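Local coordinates for hydrolase, haloacid dehalogenase-like family (Streptococcus pneumoniae, PDB 2FI1), which probably hydrolyses a substrate not yet identified, as a metal-dependent member of the haloacid dehalogenase-like family, at residues A[14-19]-A[158-163]. Residues are numbered along the deposited sequence; the frame is centred on the assembly and turned at random.
Sequences GGTLLD and IGDRPI. With CA (calcium ion), chain B.
Gly14 and Asp160 meet through a shared calcium ion, an instructive case of two segments far apart in sequence joined by a metal without any direct hydrogen bond. The carbonyl O of Gly14 lies 2.3 Å from the calcium and OD1 of Asp160 2.4 Å from it; the two ligands subtend about 96° at the ion, as neighbours in its shell. Three waters also bind, and Asp12, just past strand 8-11, completes the protein's share of a sevenfold coordination.

Of the Asp160 carboxylate, OD1 alone binds the metal, while Asp160 OD2, 3.8 Å from the calcium, accepts a hydrogen bond from one of the metal-bound waters, fixing the group's rotation. The CG of Asp160 is lodged between backbone N and carbonyl carbon (chi1 66°), which swings the carboxylate in beside the 14-15 backbone. Asp160 OD2 comes to 3.6 Å from Gly15 CA, an approach made easy by a residue without a side chain.

In this Rossmann-like parallel sheet, strands 8-11 and 155-159 are neighbours. The first leads into the family's DxDGTLxD motif, with Gly14 in place of its second aspartate, whose backbone carbonyl binds the metal in relatives too, and into its wide pi-type turn, the squiggle; the second leads into the GDxxxD motif (motif IV), which Gly159 and Asp160 open and which runs into helix 162-170 to Asp164. Calcium probably stands in for the usual magnesium.

Farther from the ion, towards the sheet, the contact is nonpolar. Thr16 turns CG2 onto CG2 of Ile158 at 3.8 Å, the side chains crossing at about a right angle. Its other branch, OG1, is hydrogen-bonded to OD2 of the metal ligand Asp12, a second-shell support; Thr16 OG1 also passes 3.2 Å from Asp160 N, at an angle too poor for a bond.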
loop_
_atom_site.group_PDB
_atom_site.type_symbol
_atom_site.label_atom_id
_atom_site.label_comp_id
_atom_site.label_asym_id
_atom_site.label_seq_id
_atom_site.Cartn_x
_atom_site.Cartn_y
_atom_site.Cartn_z
ATOM N N GLY A 14 0.240 -1.079 0.617
ATOM C CA GLY A 14 -0.169 -1.435 -0.739
ATOM C C GLY A 14 -1.247 -0.512 -1.258
ATOM O O GLY A 14 -2.261 -0.302 -0.592
ATOM N N GLY A 15 -1.038 0.041 -2.446
ATOM C CA GLY A 15 -2.020 0.911 -3.083
ATOM C C GLY A 15 -1.986 2.372 -2.652
ATOM O O GLY A 15 -2.718 3.196 -3.208
ATOM N N THR A 16 -1.131 2.697 -1.681
ATOM C CA THR A 16 -1.019 4.060 -1.162
ATOM C C THR A 16 0.443 4.507 -1.234
ATOM O O THR A 16 0.774 5.427 -1.973
ATOM C CB THR A 16 -1.586 4.138 0.264
ATOM O OG1 THR A 16 -2.986 3.810 0.225
ATOM C CG2 THR A 16 -1.419 5.510 0.842
ATOM N N LEU A 17 1.325 3.852 -0.485
ATOM C CA LEU A 17 2.764 4.133 -0.591
ATOM C C LEU A 17 3.448 3.228 -1.611
ATOM O O LEU A 17 4.302 3.674 -2.370
ATOM C CB LEU A 17 3.431 3.969 0.767
ATOM C CG LEU A 17 2.959 4.939 1.845
ATOM C CD1 LEU A 17 3.675 4.615 3.117
ATOM C CD2 LEU A 17 3.200 6.386 1.445
ATOM N N LEU A 18 3.068 1.954 -1.598
ATOM C CA LEU A 18 3.674 0.934 -2.458
ATOM C C LEU A 18 2.761 0.643 -3.638
ATOM O O LEU A 18 1.591 0.310 -3.446
ATOM C CB LEU A 18 3.890 -0.345 -1.658
ATOM C CG LEU A 18 4.538 -1.514 -2.401
ATOM C CD1 LEU A 18 6.012 -1.243 -2.626
ATOM C CD2 LEU A 18 4.311 -2.790 -1.622
ATOM N N ASP A 19 3.300 0.780 -4.852
ATOM C CA ASP A 19 2.563 0.440 -6.067
ATOM C C ASP A 19 2.739 -1.062 -6.327
ATOM O O ASP A 19 3.438 -1.484 -7.254
ATOM C CB ASP A 19 3.070 1.292 -7.232
ATOM C CG ASP A 19 2.157 1.252 -8.448
ATOM O OD1 ASP A 19 1.202 0.449 -8.461
ATOM O OD2 ASP A 19 2.417 2.040 -9.385
ATOM N N ILE A 158 -4.582 7.650 5.886
ATOM C CA ILE A 158 -4.519 7.652 4.434
ATOM C C ILE A 158 -4.516 6.213 3.924
ATOM O O ILE A 158 -3.650 5.426 4.293
ATOM C CB ILE A 158 -3.248 8.359 3.915
ATOM C CG1 ILE A 158 -3.114 9.763 4.523
ATOM C CG2 ILE A 158 -3.285 8.432 2.402
ATOM C CD1 ILE A 158 -2.186 9.817 5.708
ATOM N N GLY A 159 -5.482 5.864 3.084
ATOM C CA GLY A 159 -5.511 4.535 2.493
ATOM C C GLY A 159 -6.336 4.539 1.233
ATOM O O GLY A 159 -7.100 5.464 0.979
ATOM N N ASP A 160 -6.192 3.486 0.437
ATOM C CA ASP A 160 -6.850 3.446 -0.864
ATOM C C ASP A 160 -8.196 2.732 -0.858
ATOM O O ASP A 160 -8.892 2.767 -1.871
ATOM C CB ASP A 160 -5.934 2.827 -1.935
ATOM C CG ASP A 160 -5.642 1.355 -1.701
ATOM O OD1 ASP A 160 -5.491 0.941 -0.537
ATOM O OD2 ASP A 160 -5.548 0.601 -2.700
ATOM N N ARG A 161 -8.562 2.101 0.246
ATOM C CA ARG A 161 -9.775 1.282 0.287
ATOM C C ARG A 161 -10.804 1.766 1.297
ATOM O O ARG A 161 -10.467 2.374 2.308
ATOM C CB ARG A 161 -9.414 -0.168 0.616
ATOM C CG ARG A 161 -8.743 -0.918 -0.492
ATOM C CD ARG A 161 -8.439 -2.340 -0.070
ATOM N NE ARG A 161 -9.641 -3.060 0.341
ATOM C CZ ARG A 161 -9.637 -4.234 0.965
ATOM N NH1 ARG A 161 -8.495 -4.842 1.248
ATOM N NH2 ARG A 161 -10.780 -4.808 1.305
ATOM N N PRO A 162 -12.092 1.472 1.035
ATOM C CA PRO A 162 -13.112 1.756 2.025
ATOM C C PRO A 162 -12.780 1.326 3.451
ATOM O O PRO A 162 -13.063 2.070 4.383
ATOM C CB PRO A 162 -14.326 0.996 1.487
ATOM C CG PRO A 162 -14.157 1.094 0.025
ATOM C CD PRO A 162 -12.675 0.947 -0.215
ATOM N N ILE A 163 -12.184 0.151 3.637
ATOM C CA ILE A 163 -11.915 -0.311 5.006
ATOM C C ILE A 163 -10.920 0.584 5.749
ATOM O O ILE A 163 -10.948 0.661 6.983
ATOM C CB ILE A 163 -11.446 -1.788 5.079
ATOM C CG1 ILE A 163 -10.143 -2.012 4.302
ATOM C CG2 ILE A 163 -12.570 -2.711 4.614
ATOM C CD1 ILE A 163 -9.531 -3.375 4.541
HETATM CA CA CA B . -4.182 -0.670 0.599
HETATM O O HOH W 1 -4.864 -1.782 -1.413
HETATM O O HOH W 2 -6.101 -0.929 1.986
HETATM O O HOH W 3 -3.319 -2.679 1.395
#